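Local coordinates for protein EcmrR transcriptional regulator (Escherichia coli, PDB 6WL5) that probably senses quaternary-ammonium and other drugs through its GyrI-like ligand-binding domain and activates transcription as a MerR family regulator, at residues N123-D137 with E147-V159. Sequence-based numbering, arbitrary orientation. Where two conformers were deposited one is given.
Sequences NGYLLTNSPRESYID and EWMTEIQFPVEKV. With 16A (cetyl-trimethyl-ammonium), chain E; EDO (1,2-ethanediol), chain K.
Over one face of the Tyr-125 ring lies CD of Lys-158, a CH-pi contact with CD 3.8 Å from the centroid, while CD2 of the ring meets CG2 of Val-156. The lysine chain turns about CB-CG (chi2 70°) and crosses the tyrosine at about a right angle, which carries NZ on to the backbone carbonyl O of Asn-123 at 2.8 Å. With an alanine at Tyr-125, the Lys-158 methylenes would probably lose their aromatic platform and the ammonium would be freer to swing off that carbonyl.

Around the Tyr-135 ring, the carbonyl O of Glu-133 sits 3.4 Å above the plane near the rim, and water 1 lies at the edge, bridging Thr-150 OG1 and Asp-137 O. The Tyr-135 hydroxyl donates to the anti lone pair of Glu-133 OE2 (2.6 Å), which also bonds Tyr-59. Glu-133 OE1, held by Tyr-113, comes 3.3 Å from C18 of the cetyl-trimethyl-ammonium headgroup, where the carboxylate would favour the cation.

On the other face of the sheet from Glu-133, Tyr-135 and Leu-127, Gln-153 NE2 donates almost straight (171°) to Glu-151 OE2; Gln-153 OE1 bonds the Tyr-54 hydroxyl, and Glu-151 OE2 salt-bridges Lys-9. Met-149 O receives both Ile-136 N (3.0 Å) and Asp-137 N (3.1 Å), a classic beta bulge.

Strand 149-158 pairs antiparallel with strands 125-127 and 132-137 in two separate ladders, the register shifting by two between them. The principle is division of labour in a GyrI-like domain's beta hairpin, 132-137 with 149-158: Leu-127, Pro-131 and Glu-133 line the cetyl-trimethyl-ammonium site, while Phe-154, Ile-152 and Thr-150 back them.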
loop_
_atom_site.group_PDB
_atom_site.type_symbol
_atom_site.label_atom_id
_atom_site.label_comp_id
_atom_site.label_asym_id
_atom_site.label_seq_id
_atom_site.Cartn_x
_atom_site.Cartn_y
_atom_site.Cartn_z
ATOM N N ASN A 123 -2.915 -12.153 -19.296
ATOM C CA ASN A 123 -2.918 -11.036 -20.222
ATOM C C ASN A 123 -1.534 -10.660 -20.718
ATOM O O ASN A 123 -1.393 -9.643 -21.394
ATOM C CB ASN A 123 -3.628 -9.854 -19.572
ATOM C CG ASN A 123 -5.100 -10.077 -19.479
ATOM O OD1 ASN A 123 -5.835 -9.843 -20.436
ATOM N ND2 ASN A 123 -5.554 -10.551 -18.330
ATOM N N GLY A 124 -0.523 -11.467 -20.438
ATOM C CA GLY A 124 0.777 -11.247 -21.049
ATOM C C GLY A 124 1.548 -10.116 -20.410
ATOM O O GLY A 124 2.212 -9.327 -21.127
ATOM N N TYR A 125 1.466 -9.997 -19.088
ATOM C CA TYR A 125 2.256 -9.033 -18.341
ATOM C C TYR A 125 3.245 -9.749 -17.432
ATOM O O TYR A 125 3.211 -10.965 -17.264
ATOM C CB TYR A 125 1.362 -8.080 -17.541
ATOM C CG TYR A 125 0.727 -7.003 -18.408
ATOM C CD1 TYR A 125 -0.371 -7.289 -19.224
ATOM C CD2 TYR A 125 1.250 -5.715 -18.446
ATOM C CE1 TYR A 125 -0.957 -6.303 -20.001
ATOM C CE2 TYR A 125 0.672 -4.721 -19.229
ATOM C CZ TYR A 125 -0.429 -5.016 -20.001
ATOM O OH TYR A 125 -0.999 -4.025 -20.786
ATOM N N LEU A 126 4.134 -8.947 -16.846
ATOM C CA LEU A 126 5.127 -9.387 -15.876
ATOM C C LEU A 126 5.071 -8.452 -14.677
ATOM O O LEU A 126 5.064 -7.229 -14.858
ATOM C CB LEU A 126 6.518 -9.324 -16.527
ATOM C CG LEU A 126 7.734 -9.592 -15.630
ATOM C CD1 LEU A 126 7.764 -11.005 -15.076
ATOM C CD2 LEU A 126 9.026 -9.319 -16.393
ATOM N N LEU A 127 5.027 -9.023 -13.456
ATOM C CA LEU A 127 5.147 -8.225 -12.226
ATOM C C LEU A 127 6.597 -7.766 -12.062
ATOM O O LEU A 127 7.516 -8.596 -12.021
ATOM C CB LEU A 127 4.719 -9.055 -11.009
ATOM C CG LEU A 127 4.795 -8.418 -9.618
ATOM C CD1 LEU A 127 3.804 -7.284 -9.423
ATOM C CD2 LEU A 127 4.536 -9.501 -8.576
ATOM N N THR A 128 6.821 -6.450 -11.995
ATOM C CA THR A 128 8.170 -5.911 -12.032
ATOM C C THR A 128 8.596 -5.085 -10.817
ATOM O O THR A 128 9.731 -4.571 -10.817
ATOM C CB THR A 128 8.328 -5.041 -13.295
ATOM O OG1 THR A 128 7.317 -4.034 -13.310
ATOM C CG2 THR A 128 8.193 -5.874 -14.596
ATOM N N ASN A 129 7.732 -4.910 -9.807
ATOM C CA ASN A 129 8.138 -4.270 -8.559
ATOM C C ASN A 129 7.152 -4.682 -7.478
ATOM O O ASN A 129 6.240 -5.480 -7.717
ATOM C CB ASN A 129 8.254 -2.743 -8.701
ATOM C CG ASN A 129 9.383 -2.154 -7.835
ATOM O OD1 ASN A 129 9.624 -2.612 -6.702
ATOM N ND2 ASN A 129 10.110 -1.161 -8.391
ATOM N N SER A 130 7.368 -4.166 -6.266
ATOM C CA SER A 130 6.598 -4.610 -5.105
ATOM C C SER A 130 5.126 -4.221 -5.212
ATOM O O SER A 130 4.817 -3.052 -5.463
ATOM C CB SER A 130 7.203 -3.936 -3.886
ATOM O OG SER A 130 8.550 -4.313 -3.762
ATOM N N PRO A 131 4.196 -5.161 -5.002
ATOM C CA PRO A 131 2.781 -4.793 -4.882
ATOM C C PRO A 131 2.542 -3.714 -3.837
ATOM O O PRO A 131 3.209 -3.666 -2.805
ATOM C CB PRO A 131 2.116 -6.122 -4.492
ATOM C CG PRO A 131 3.031 -7.179 -5.156
ATOM C CD PRO A 131 4.398 -6.628 -4.906
ATOM N N ARG A 132 1.583 -2.840 -4.129
ATOM C CA ARG A 132 1.128 -1.812 -3.196
ATOM C C ARG A 132 -0.311 -2.072 -2.779
ATOM O O ARG A 132 -1.143 -2.494 -3.594
ATOM C CB ARG A 132 1.201 -0.432 -3.858
ATOM C CG ARG A 132 2.458 -0.141 -4.658
ATOM C CD ARG A 132 2.577 1.301 -5.082
ATOM N NE ARG A 132 3.857 1.516 -5.740
ATOM C CZ ARG A 132 4.222 2.668 -6.280
ATOM N NH1 ARG A 132 3.383 3.700 -6.235
ATOM N NH2 ARG A 132 5.393 2.778 -6.905
ATOM N N GLU A 133 -0.593 -1.807 -1.501
ATOM C CA GLU A 133 -1.907 -2.030 -0.910
ATOM C C GLU A 133 -2.353 -0.685 -0.368
ATOM O O GLU A 133 -1.850 -0.229 0.657
ATOM C CB GLU A 133 -1.774 -3.076 0.203
ATOM C CG GLU A 133 -3.037 -3.482 0.921
ATOM C CD GLU A 133 -2.712 -4.672 1.827
ATOM O OE1 GLU A 133 -2.830 -5.799 1.332
ATOM O OE2 GLU A 133 -2.285 -4.447 2.995
ATOM N N SER A 134 -3.255 -0.018 -1.082
ATOM C CA SER A 134 -3.596 1.378 -0.858
ATOM C C SER A 134 -4.907 1.463 -0.076
ATOM O O SER A 134 -5.969 1.075 -0.591
ATOM C CB SER A 134 -3.746 2.061 -2.217
ATOM O OG SER A 134 -4.102 3.418 -2.061
ATOM N N TYR A 135 -4.840 2.056 1.124
ATOM C CA TYR A 135 -5.957 2.090 2.060
ATOM C C TYR A 135 -6.776 3.343 1.783
ATOM O O TYR A 135 -6.251 4.460 1.859
ATOM C CB TYR A 135 -5.435 2.117 3.507
ATOM C CG TYR A 135 -4.474 0.954 3.712
ATOM C CD1 TYR A 135 -4.930 -0.340 3.722
ATOM C CD2 TYR A 135 -3.113 1.174 3.846
ATOM C CE1 TYR A 135 -4.048 -1.417 3.853
ATOM C CE2 TYR A 135 -2.238 0.132 3.994
ATOM C CZ TYR A 135 -2.695 -1.162 3.976
ATOM O OH TYR A 135 -1.767 -2.177 4.108
ATOM N N ILE A 136 -8.055 3.156 1.467
ATOM C CA ILE A 136 -8.941 4.261 1.091
ATOM C C ILE A 136 -10.000 4.494 2.160
ATOM O O ILE A 136 -9.967 5.510 2.877
ATOM C CB ILE A 136 -9.540 4.006 -0.315
ATOM C CG1 ILE A 136 -8.437 3.849 -1.358
ATOM C CG2 ILE A 136 -10.500 5.120 -0.711
ATOM C CD1 ILE A 136 -8.923 3.253 -2.646
ATOM N N ASP A 137 -10.926 3.552 2.272
ATOM C CA ASP A 137 -11.958 3.540 3.300
ATOM C C ASP A 137 -11.745 2.352 4.238
ATOM O O ASP A 137 -11.319 1.275 3.815
ATOM C CB ASP A 137 -13.334 3.446 2.644
ATOM C CG ASP A 137 -13.688 4.673 1.806
ATOM O OD1 ASP A 137 -13.241 5.806 2.107
ATOM O OD2 ASP A 137 -14.408 4.450 0.819
ATOM N N GLU A 147 -18.113 -1.831 3.562
ATOM C CA GLU A 147 -17.831 -0.663 2.752
ATOM C C GLU A 147 -16.376 -0.212 2.796
ATOM O O GLU A 147 -16.026 0.780 2.157
ATOM C CB GLU A 147 -18.749 0.482 3.138
ATOM C CG GLU A 147 -20.246 0.168 2.837
ATOM C CD GLU A 147 -20.537 -0.220 1.349
ATOM O OE1 GLU A 147 -19.872 0.266 0.386
ATOM O OE2 GLU A 147 -21.465 -1.028 1.125
ATOM N N TRP A 148 -15.506 -0.949 3.470
ATOM C CA TRP A 148 -14.084 -0.652 3.347
ATOM C C TRP A 148 -13.606 -0.843 1.903
ATOM O O TRP A 148 -14.160 -1.638 1.128
ATOM C CB TRP A 148 -13.300 -1.554 4.272
ATOM C CG TRP A 148 -13.597 -1.317 5.712
ATOM C CD1 TRP A 148 -14.479 -0.402 6.281
ATOM C CD2 TRP A 148 -12.997 -2.022 6.794
ATOM N NE1 TRP A 148 -14.413 -0.492 7.654
ATOM C CE2 TRP A 148 -13.529 -1.491 7.991
ATOM C CE3 TRP A 148 -12.047 -3.066 6.867
ATOM C CZ2 TRP A 148 -13.145 -1.977 9.250
ATOM C CZ3 TRP A 148 -11.674 -3.557 8.107
ATOM C CH2 TRP A 148 -12.205 -2.994 9.287
ATOM N N MET A 149 -12.591 -0.076 1.525
ATOM C CA MET A 149 -12.104 -0.055 0.150
ATOM C C MET A 149 -10.594 0.070 0.185
ATOM O O MET A 149 -10.050 1.042 0.736
ATOM C CB MET A 149 -12.735 1.115 -0.615
ATOM C CG MET A 149 -12.078 1.397 -1.923
ATOM S SD MET A 149 -12.883 2.692 -2.866
ATOM C CE MET A 149 -14.420 1.852 -3.142
ATOM N N THR A 150 -9.927 -0.895 -0.448
ATOM C CA THR A 150 -8.477 -1.019 -0.492
ATOM C C THR A 150 -8.123 -1.359 -1.921
ATOM O O THR A 150 -8.658 -2.324 -2.485
ATOM C CB THR A 150 -8.032 -2.151 0.442
ATOM O OG1 THR A 150 -8.619 -1.989 1.748
ATOM C CG2 THR A 150 -6.538 -2.216 0.630
ATOM N N GLU A 151 -7.228 -0.582 -2.513
ATOM C CA GLU A 151 -6.820 -0.841 -3.877
ATOM C C GLU A 151 -5.502 -1.592 -3.894
ATOM O O GLU A 151 -4.523 -1.156 -3.273
ATOM C CB GLU A 151 -6.724 0.435 -4.718
ATOM C CG GLU A 151 -6.365 0.124 -6.166
ATOM C CD GLU A 151 -6.560 1.281 -7.111
ATOM O OE1 GLU A 151 -7.718 1.555 -7.520
ATOM O OE2 GLU A 151 -5.544 1.917 -7.452
ATOM N N ILE A 152 -5.488 -2.721 -4.590
ATOM C CA ILE A 152 -4.269 -3.534 -4.748
ATOM C C ILE A 152 -3.660 -3.205 -6.105
ATOM O O ILE A 152 -4.361 -3.243 -7.118
ATOM C CB ILE A 152 -4.535 -5.044 -4.600
ATOM C CG1 ILE A 152 -5.310 -5.379 -3.313
ATOM C CG2 ILE A 152 -3.190 -5.784 -4.628
ATOM C CD1 ILE A 152 -4.749 -4.756 -2.043
ATOM N N GLN A 153 -2.378 -2.845 -6.112
ATOM C CA GLN A 153 -1.692 -2.325 -7.304
ATOM C C GLN A 153 -0.456 -3.169 -7.589
ATOM O O GLN A 153 0.494 -3.162 -6.815
ATOM C CB GLN A 153 -1.298 -0.854 -7.093
ATOM C CG GLN A 153 -2.428 0.005 -6.474
ATOM C CD GLN A 153 -1.999 1.424 -6.169
ATOM O OE1 GLN A 153 -0.893 1.667 -5.665
ATOM N NE2 GLN A 153 -2.912 2.370 -6.388
ATOM N N PHE A 154 -0.450 -3.861 -8.731
ATOM C CA PHE A 154 0.703 -4.646 -9.171
ATOM C C PHE A 154 1.501 -3.867 -10.211
ATOM O O PHE A 154 0.984 -3.621 -11.324
ATOM C CB PHE A 154 0.223 -5.964 -9.792
ATOM C CG PHE A 154 -0.003 -7.093 -8.809
ATOM C CD1 PHE A 154 -0.340 -6.869 -7.479
ATOM C CD2 PHE A 154 0.129 -8.393 -9.227
ATOM C CE1 PHE A 154 -0.554 -7.922 -6.610
ATOM C CE2 PHE A 154 -0.059 -9.446 -8.352
ATOM C CZ PHE A 154 -0.401 -9.208 -7.039
ATOM N N PRO A 155 2.737 -3.463 -9.916
ATOM C CA PRO A 155 3.582 -2.833 -10.950
ATOM C C PRO A 155 3.887 -3.837 -12.046
ATOM O O PRO A 155 4.372 -4.931 -11.771
ATOM C CB PRO A 155 4.847 -2.428 -10.176
ATOM C CG PRO A 155 4.441 -2.462 -8.703
ATOM C CD PRO A 155 3.447 -3.598 -8.635
ATOM N N VAL A 156 3.587 -3.474 -13.292
ATOM C CA VAL A 156 3.749 -4.412 -14.397
ATOM C C VAL A 156 4.358 -3.786 -15.643
ATOM O O VAL A 156 4.383 -2.567 -15.821
ATOM C CB VAL A 156 2.404 -5.088 -14.787
ATOM C CG1 VAL A 156 1.864 -5.945 -13.664
ATOM C CG2 VAL A 156 1.367 -4.054 -15.169
ATOM N N GLU A 157 4.842 -4.677 -16.516
ATOM C CA GLU A 157 5.288 -4.368 -17.866
ATOM C C GLU A 157 4.750 -5.438 -18.805
ATOM O O GLU A 157 4.666 -6.614 -18.442
ATOM C CB GLU A 157 6.823 -4.278 -17.864
ATOM C CG GLU A 157 7.288 -3.145 -16.943
ATOM C CD GLU A 157 8.778 -2.950 -16.860
ATOM O OE1 GLU A 157 9.529 -3.826 -17.318
ATOM O OE2 GLU A 157 9.186 -1.898 -16.315
ATOM N N LYS A 158 4.353 -5.016 -20.005
ATOM C CA LYS A 158 3.840 -5.946 -20.990
ATOM C C LYS A 158 4.970 -6.815 -21.511
ATOM O O LYS A 158 6.079 -6.335 -21.774
ATOM C CB LYS A 158 3.240 -5.121 -22.137
ATOM C CG LYS A 158 2.600 -5.907 -23.256
ATOM C CD LYS A 158 1.294 -6.592 -22.823
ATOM C CE LYS A 158 0.844 -7.594 -23.902
ATOM N NZ LYS A 158 -0.552 -8.093 -23.623
ATOM N N VAL A 159 4.695 -8.098 -21.663
ATOM C CA VAL A 159 5.715 -8.979 -22.164
ATOM C C VAL A 159 5.736 -8.880 -23.672
ATOM O O VAL A 159 6.813 -8.858 -24.213
ATOM C CB VAL A 159 5.557 -10.399 -21.707
ATOM C CG1 VAL A 159 6.573 -11.293 -22.456
ATOM C CG2 VAL A 159 5.793 -10.461 -20.229
ATOM O OXT VAL A 159 4.708 -8.817 -24.352
HETATM C C1 16A E . 5.439 -15.607 -11.560
HETATM C C2 16A E . 5.394 -14.938 -10.194
HETATM C C3 16A E . 4.507 -15.705 -9.217
HETATM C C4 16A E . 3.952 -14.849 -8.073
HETATM C C5 16A E . 4.773 -13.610 -7.709
HETATM C C6 16A E . 4.296 -13.036 -6.380
HETATM C C7 16A E . 5.266 -12.088 -5.697
HETATM C C8 16A E . 4.746 -11.805 -4.293
HETATM C C9 16A E . 4.663 -10.324 -4.043
HETATM C C10 16A E . 5.012 -9.921 -2.609
HETATM C C11 16A E . 4.199 -10.588 -1.507
HETATM C C12 16A E . 2.736 -10.165 -1.474
HETATM C C13 16A E . 2.177 -10.468 -0.083
HETATM C C14 16A E . 0.843 -9.772 0.105
HETATM C C15 16A E . 0.161 -10.227 1.384
HETATM C C16 16A E . -1.026 -9.334 1.613
HETATM N N1 16A E . -1.887 -9.799 2.712
HETATM C C17 16A E . -1.152 -10.056 3.965
HETATM C C18 16A E . -2.842 -8.692 2.880
HETATM C C19 16A E . -2.686 -10.951 2.285
HETATM C C1 EDO K . 3.938 -1.080 -20.102
HETATM O O1 EDO K . 4.541 -2.309 -20.537
HETATM C C2 EDO K . 3.858 -1.012 -18.580
HETATM O O2 EDO K . 5.145 -0.815 -17.974
HETATM O O HOH W 1 -8.708 0.072 3.641
HETATM O O HOH W 2 -16.545 2.847 0.588
#